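Long-range contact in thermotoga maritima TmcAL (Thermotoga maritima, PDB 5Y0T), which belongs to the HIGH nucleotidyl transferase family of the HUP clan and holds adenosine-5'-rp-alpha-thio-triphosphate in a pocket of the model: residues E324-Y336 / V379-D391. Sequence-based numbering, arbitrary orientation.
Sequences EFVEKSNTKGPQY and VDKQLFLEQIDLD. With EDO (1,2-ethanediol), chain G.
F325 and L383 interlock where the short helical segments 324-332 and 381-391 pass 10.9 Å apart at a crossing angle of -110°, and beyond the first helix the loop at Q335 and Y336 runs on over the second. The meeting is knobs-into-holes in both directions: F325 enters the hole formed by L383, E386, Q387 and L390, while L383 sits among F325, K328, S329 and K332. The F325 ring presents its edge to the backbone of Q387, and S329 OG lies over one face, offset toward the rim.

Q387 shows how one amide can tie a helix to a chain turning away from another. In its extended side chain Q387 NE2 donates to G333 O (3.0 Å) and, weakly, to S329 OG, while Q387 OE1 takes Q335 N at 2.9 Å, in the carbonyl plane on a lone pair. Q335 NE2 reaches G333 O from the opposite face of that carbonyl. The bend of Q335 at chi2 (-59°) leaves NE2 beside G333 O of its own segment while Q335 OE1 accepts D380 N across the contact at 2.9 Å, from above the Q335 carbonyl plane.

D380 N-caps helix 381-399: D380 OD1 accepts L383 N (3.0 Å). D380 OD2 receives K328 NZ on the syn side at 2.8 Å and K332 NZ on the anti side at 2.7 Å, both tilted out of the carboxylate plane, toward opposite faces.

Farther along, Y336 turns an edge to the face of F384, I388 CD1 covers the centre of one Y336 face, and Y336 OH donates a very short bond to D391 OD2 (2.5 Å), in the ring plane. D391 OD1 is held in turn by V72 N. The two lysines probably favour an ionised D380. Charge pairing, amide bonds and ring packing together fix the helix end and its following loop against helix 381-399.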
loop_
_atom_site.group_PDB
_atom_site.type_symbol
_atom_site.label_atom_id
_atom_site.label_comp_id
_atom_site.label_asym_id
_atom_site.label_seq_id
_atom_site.Cartn_x
_atom_site.Cartn_y
_atom_site.Cartn_z
ATOM N N GLU A 324 -8.828 2.377 17.766
ATOM C CA GLU A 324 -10.217 2.533 18.185
ATOM C C GLU A 324 -11.090 1.359 17.717
ATOM O O GLU A 324 -11.965 0.881 18.447
ATOM C CB GLU A 324 -10.786 3.858 17.663
ATOM C CG GLU A 324 -12.234 4.093 18.077
ATOM C CD GLU A 324 -12.722 5.495 17.756
ATOM O OE1 GLU A 324 -11.917 6.310 17.248
ATOM O OE2 GLU A 324 -13.912 5.778 18.012
ATOM N N PHE A 325 -10.851 0.908 16.489
ATOM C CA PHE A 325 -11.585 -0.208 15.894
ATOM C C PHE A 325 -11.342 -1.508 16.672
ATOM O O PHE A 325 -12.289 -2.253 16.977
ATOM C CB PHE A 325 -11.174 -0.343 14.425
ATOM C CG PHE A 325 -11.631 -1.611 13.763
ATOM C CD1 PHE A 325 -12.975 -1.847 13.532
ATOM C CD2 PHE A 325 -10.703 -2.538 13.318
ATOM C CE1 PHE A 325 -13.395 -3.015 12.904
ATOM C CE2 PHE A 325 -11.111 -3.702 12.680
ATOM C CZ PHE A 325 -12.456 -3.941 12.469
ATOM N N VAL A 326 -10.087 -1.777 17.022
ATOM C CA VAL A 326 -9.789 -2.999 17.784
ATOM C C VAL A 326 -10.338 -2.891 19.214
ATOM O O VAL A 326 -10.838 -3.873 19.774
ATOM C CB VAL A 326 -8.271 -3.307 17.816
ATOM C CG1 VAL A 326 -7.983 -4.501 18.700
ATOM C CG2 VAL A 326 -7.770 -3.583 16.419
ATOM N N GLU A 327 -10.281 -1.695 19.792
ATOM C CA GLU A 327 -10.819 -1.495 21.131
ATOM C C GLU A 327 -12.320 -1.801 21.166
ATOM O O GLU A 327 -12.799 -2.483 22.065
ATOM C CB GLU A 327 -10.561 -0.069 21.619
ATOM C CG GLU A 327 -11.203 0.237 22.972
ATOM C CD GLU A 327 -10.561 -0.545 24.104
ATOM O OE1 GLU A 327 -9.411 -1.014 23.928
ATOM O OE2 GLU A 327 -11.204 -0.691 25.168
ATOM N N LYS A 328 -13.058 -1.282 20.196
ATOM C CA LYS A 328 -14.484 -1.578 20.107
ATOM C C LYS A 328 -14.744 -3.060 19.819
ATOM O O LYS A 328 -15.672 -3.657 20.379
ATOM C CB LYS A 328 -15.147 -0.723 19.025
ATOM C CG LYS A 328 -15.378 0.730 19.426
ATOM C CD LYS A 328 -16.253 1.445 18.401
ATOM C CE LYS A 328 -17.649 0.819 18.325
ATOM N NZ LYS A 328 -18.571 1.552 17.396
ATOM N N SER A 329 -13.945 -3.652 18.938
ATOM C CA SER A 329 -14.128 -5.070 18.626
ATOM C C SER A 329 -13.852 -5.939 19.859
ATOM O O SER A 329 -14.507 -6.958 20.060
ATOM C CB SER A 329 -13.224 -5.504 17.472
ATOM O OG SER A 329 -13.496 -4.769 16.286
ATOM N N ASN A 330 -12.897 -5.530 20.691
ATOM C CA ASN A 330 -12.527 -6.338 21.857
ATOM C C ASN A 330 -13.433 -6.101 23.067
ATOM O O ASN A 330 -13.293 -6.752 24.101
ATOM C CB ASN A 330 -11.067 -6.073 22.232
ATOM C CG ASN A 330 -10.110 -6.806 21.318
ATOM O OD1 ASN A 330 -10.538 -7.645 20.513
ATOM N ND2 ASN A 330 -8.804 -6.516 21.443
ATOM N N THR A 331 -14.342 -5.150 22.916
ATOM C CA THR A 331 -15.356 -4.818 23.915
ATOM C C THR A 331 -16.708 -5.406 23.500
ATOM O O THR A 331 -17.320 -6.179 24.231
ATOM C CB THR A 331 -15.484 -3.287 24.102
ATOM O OG1 THR A 331 -14.224 -2.755 24.517
ATOM C CG2 THR A 331 -16.524 -2.956 25.166
ATOM N N LYS A 332 -17.190 -5.013 22.332
ATOM C CA LYS A 332 -18.492 -5.494 21.857
ATOM C C LYS A 332 -18.424 -6.842 21.126
ATOM O O LYS A 332 -19.446 -7.512 20.939
ATOM C CB LYS A 332 -19.121 -4.453 20.928
ATOM C CG LYS A 332 -19.274 -3.057 21.551
ATOM C CD LYS A 332 -20.198 -2.177 20.686
ATOM C CE LYS A 332 -20.485 -0.828 21.348
ATOM N NZ LYS A 332 -21.387 0.007 20.491
ATOM N N GLY A 333 -17.238 -7.250 20.704
ATOM C CA GLY A 333 -17.109 -8.524 20.015
ATOM C C GLY A 333 -17.468 -8.475 18.541
ATOM O O GLY A 333 -17.720 -7.398 17.974
ATOM N N PRO A 334 -17.493 -9.646 17.900
ATOM C CA PRO A 334 -17.959 -9.821 16.516
ATOM C C PRO A 334 -19.421 -9.436 16.394
ATOM O O PRO A 334 -20.191 -9.674 17.332
ATOM C CB PRO A 334 -17.765 -11.326 16.261
ATOM C CG PRO A 334 -17.877 -11.937 17.643
ATOM C CD PRO A 334 -17.158 -10.931 18.533
ATOM N N GLN A 335 -19.786 -8.779 15.297
ATOM C CA GLN A 335 -21.158 -8.344 15.115
ATOM C C GLN A 335 -21.956 -9.270 14.189
ATOM O O GLN A 335 -23.127 -9.016 13.925
ATOM C CB GLN A 335 -21.176 -6.897 14.597
ATOM C CG GLN A 335 -20.518 -5.909 15.583
ATOM C CD GLN A 335 -21.201 -5.902 16.947
ATOM O OE1 GLN A 335 -22.388 -5.618 17.042
ATOM N NE2 GLN A 335 -20.446 -6.215 18.011
ATOM N N TYR A 336 -21.337 -10.343 13.690
ATOM C CA TYR A 336 -22.055 -11.252 12.784
ATOM C C TYR A 336 -21.453 -12.648 12.864
ATOM O O TYR A 336 -20.306 -12.829 13.295
ATOM C CB TYR A 336 -21.997 -10.759 11.305
ATOM C CG TYR A 336 -20.575 -10.431 10.896
ATOM C CD1 TYR A 336 -19.706 -11.419 10.440
ATOM C CD2 TYR A 336 -20.078 -9.138 11.036
ATOM C CE1 TYR A 336 -18.385 -11.121 10.119
ATOM C CE2 TYR A 336 -18.770 -8.838 10.718
ATOM C CZ TYR A 336 -17.929 -9.813 10.250
ATOM O OH TYR A 336 -16.616 -9.479 9.956
ATOM N N VAL A 379 -27.231 -5.007 17.069
ATOM C CA VAL A 379 -25.798 -4.934 16.802
ATOM C C VAL A 379 -25.344 -3.486 16.615
ATOM O O VAL A 379 -26.153 -2.563 16.428
ATOM C CB VAL A 379 -25.424 -5.765 15.567
ATOM C CG1 VAL A 379 -25.812 -7.199 15.792
ATOM C CG2 VAL A 379 -26.167 -5.237 14.325
ATOM N N ASP A 380 -24.036 -3.290 16.704
ATOM C CA ASP A 380 -23.430 -2.007 16.393
ATOM C C ASP A 380 -23.242 -1.972 14.883
ATOM O O ASP A 380 -22.421 -2.712 14.330
ATOM C CB ASP A 380 -22.100 -1.874 17.137
ATOM C CG ASP A 380 -21.408 -0.543 16.911
ATOM O OD1 ASP A 380 -21.472 0.007 15.798
ATOM O OD2 ASP A 380 -20.762 -0.066 17.867
ATOM N N LYS A 381 -23.971 -1.085 14.214
ATOM C CA LYS A 381 -24.027 -1.125 12.754
ATOM C C LYS A 381 -22.705 -0.703 12.134
ATOM O O LYS A 381 -22.197 -1.366 11.216
ATOM C CB LYS A 381 -25.168 -0.244 12.231
ATOM C CG LYS A 381 -26.547 -0.855 12.480
ATOM C CD LYS A 381 -27.593 -0.231 11.563
ATOM C CE LYS A 381 -28.855 -1.085 11.479
ATOM N NZ LYS A 381 -29.632 -1.048 12.741
ATOM N N GLN A 382 -22.130 0.383 12.636
ATOM C CA GLN A 382 -20.865 0.847 12.069
ATOM C C GLN A 382 -19.756 -0.181 12.308
ATOM O O GLN A 382 -18.961 -0.448 11.418
ATOM C CB GLN A 382 -20.473 2.214 12.639
ATOM C CG GLN A 382 -19.386 2.930 11.817
ATOM C CD GLN A 382 -19.553 2.746 10.297
ATOM O OE1 GLN A 382 -18.651 2.233 9.621
ATOM N NE2 GLN A 382 -20.705 3.169 9.758
ATOM N N LEU A 383 -19.723 -0.784 13.495
ATOM C CA LEU A 383 -18.711 -1.801 13.795
ATOM C C LEU A 383 -18.872 -3.036 12.896
ATOM O O LEU A 383 -17.883 -3.591 12.357
ATOM C CB LEU A 383 -18.789 -2.202 15.267
ATOM C CG LEU A 383 -17.689 -3.157 15.739
ATOM C CD1 LEU A 383 -16.303 -2.540 15.516
ATOM C CD2 LEU A 383 -17.914 -3.457 17.210
ATOM N N PHE A 384 -20.119 -3.455 12.726
ATOM C CA PHE A 384 -20.458 -4.560 11.822
ATOM C C PHE A 384 -19.871 -4.268 10.439
ATOM O O PHE A 384 -19.157 -5.088 9.875
ATOM C CB PHE A 384 -21.991 -4.727 11.781
ATOM C CG PHE A 384 -22.503 -5.851 10.898
ATOM C CD1 PHE A 384 -22.305 -5.845 9.518
ATOM C CD2 PHE A 384 -23.285 -6.863 11.446
ATOM C CE1 PHE A 384 -22.830 -6.857 8.714
ATOM C CE2 PHE A 384 -23.830 -7.867 10.647
ATOM C CZ PHE A 384 -23.591 -7.870 9.278
ATOM N N LEU A 385 -20.173 -3.090 9.899
ATOM C CA LEU A 385 -19.690 -2.735 8.571
ATOM C C LEU A 385 -18.164 -2.693 8.506
ATOM O O LEU A 385 -17.580 -3.189 7.542
ATOM C CB LEU A 385 -20.279 -1.383 8.122
ATOM C CG LEU A 385 -21.785 -1.412 7.842
ATOM C CD1 LEU A 385 -22.333 0.009 7.553
ATOM C CD2 LEU A 385 -22.122 -2.357 6.698
ATOM N N GLU A 386 -17.516 -2.114 9.519
ATOM C CA GLU A 386 -16.048 -2.087 9.564
ATOM C C GLU A 386 -15.438 -3.476 9.669
ATOM O O GLU A 386 -14.460 -3.788 8.973
ATOM C CB GLU A 386 -15.556 -1.201 10.726
ATOM C CG GLU A 386 -15.928 0.262 10.499
ATOM C CD GLU A 386 -15.424 1.213 11.578
ATOM O OE1 GLU A 386 -14.738 0.766 12.517
ATOM O OE2 GLU A 386 -15.719 2.421 11.480
ATOM N N GLN A 387 -16.016 -4.324 10.513
ATOM C CA GLN A 387 -15.501 -5.672 10.662
ATOM C C GLN A 387 -15.599 -6.454 9.355
ATOM O O GLN A 387 -14.616 -7.059 8.910
ATOM C CB GLN A 387 -16.242 -6.418 11.789
ATOM C CG GLN A 387 -15.882 -5.934 13.185
ATOM C CD GLN A 387 -16.662 -6.646 14.290
ATOM O OE1 GLN A 387 -17.654 -7.327 14.029
ATOM N NE2 GLN A 387 -16.202 -6.497 15.528
ATOM N N ILE A 388 -16.773 -6.439 8.722
ATOM C CA ILE A 388 -16.961 -7.292 7.552
ATOM C C ILE A 388 -16.212 -6.720 6.335
ATOM O O ILE A 388 -15.724 -7.479 5.491
ATOM C CB ILE A 388 -18.469 -7.519 7.252
ATOM C CG1 ILE A 388 -18.680 -8.847 6.521
ATOM C CG2 ILE A 388 -19.099 -6.328 6.473
ATOM C CD1 ILE A 388 -20.145 -9.316 6.553
ATOM N N ASP A 389 -16.055 -5.398 6.286
ATOM C CA ASP A 389 -15.238 -4.758 5.258
ATOM C C ASP A 389 -13.777 -5.227 5.356
ATOM O O ASP A 389 -13.114 -5.470 4.338
ATOM C CB ASP A 389 -15.310 -3.235 5.382
ATOM C CG ASP A 389 -14.327 -2.527 4.450
ATOM O OD1 ASP A 389 -14.605 -2.462 3.235
ATOM O OD2 ASP A 389 -13.271 -2.059 4.934
ATOM N N LEU A 390 -13.293 -5.393 6.580
ATOM C CA LEU A 390 -11.943 -5.926 6.789
ATOM C C LEU A 390 -11.844 -7.373 6.320
ATOM O O LEU A 390 -10.865 -7.751 5.652
ATOM C CB LEU A 390 -11.542 -5.796 8.267
ATOM C CG LEU A 390 -10.196 -6.414 8.652
ATOM C CD1 LEU A 390 -9.045 -5.849 7.781
ATOM C CD2 LEU A 390 -9.912 -6.214 10.119
ATOM N N ASP A 391 -12.859 -8.186 6.624
ATOM C CA ASP A 391 -12.865 -9.576 6.147
ATOM C C ASP A 391 -12.764 -9.655 4.614
ATOM O O ASP A 391 -11.990 -10.447 4.064
ATOM C CB ASP A 391 -14.128 -10.314 6.622
ATOM C CG ASP A 391 -14.124 -10.588 8.122
ATOM O OD1 ASP A 391 -13.073 -10.379 8.774
ATOM O OD2 ASP A 391 -15.186 -10.996 8.654
HETATM C C1 EDO G . -23.707 -7.454 19.308
HETATM O O1 EDO G . -25.064 -7.087 19.621
HETATM C C2 EDO G . -22.834 -7.337 20.560
HETATM O O2 EDO G . -22.288 -6.000 20.654
#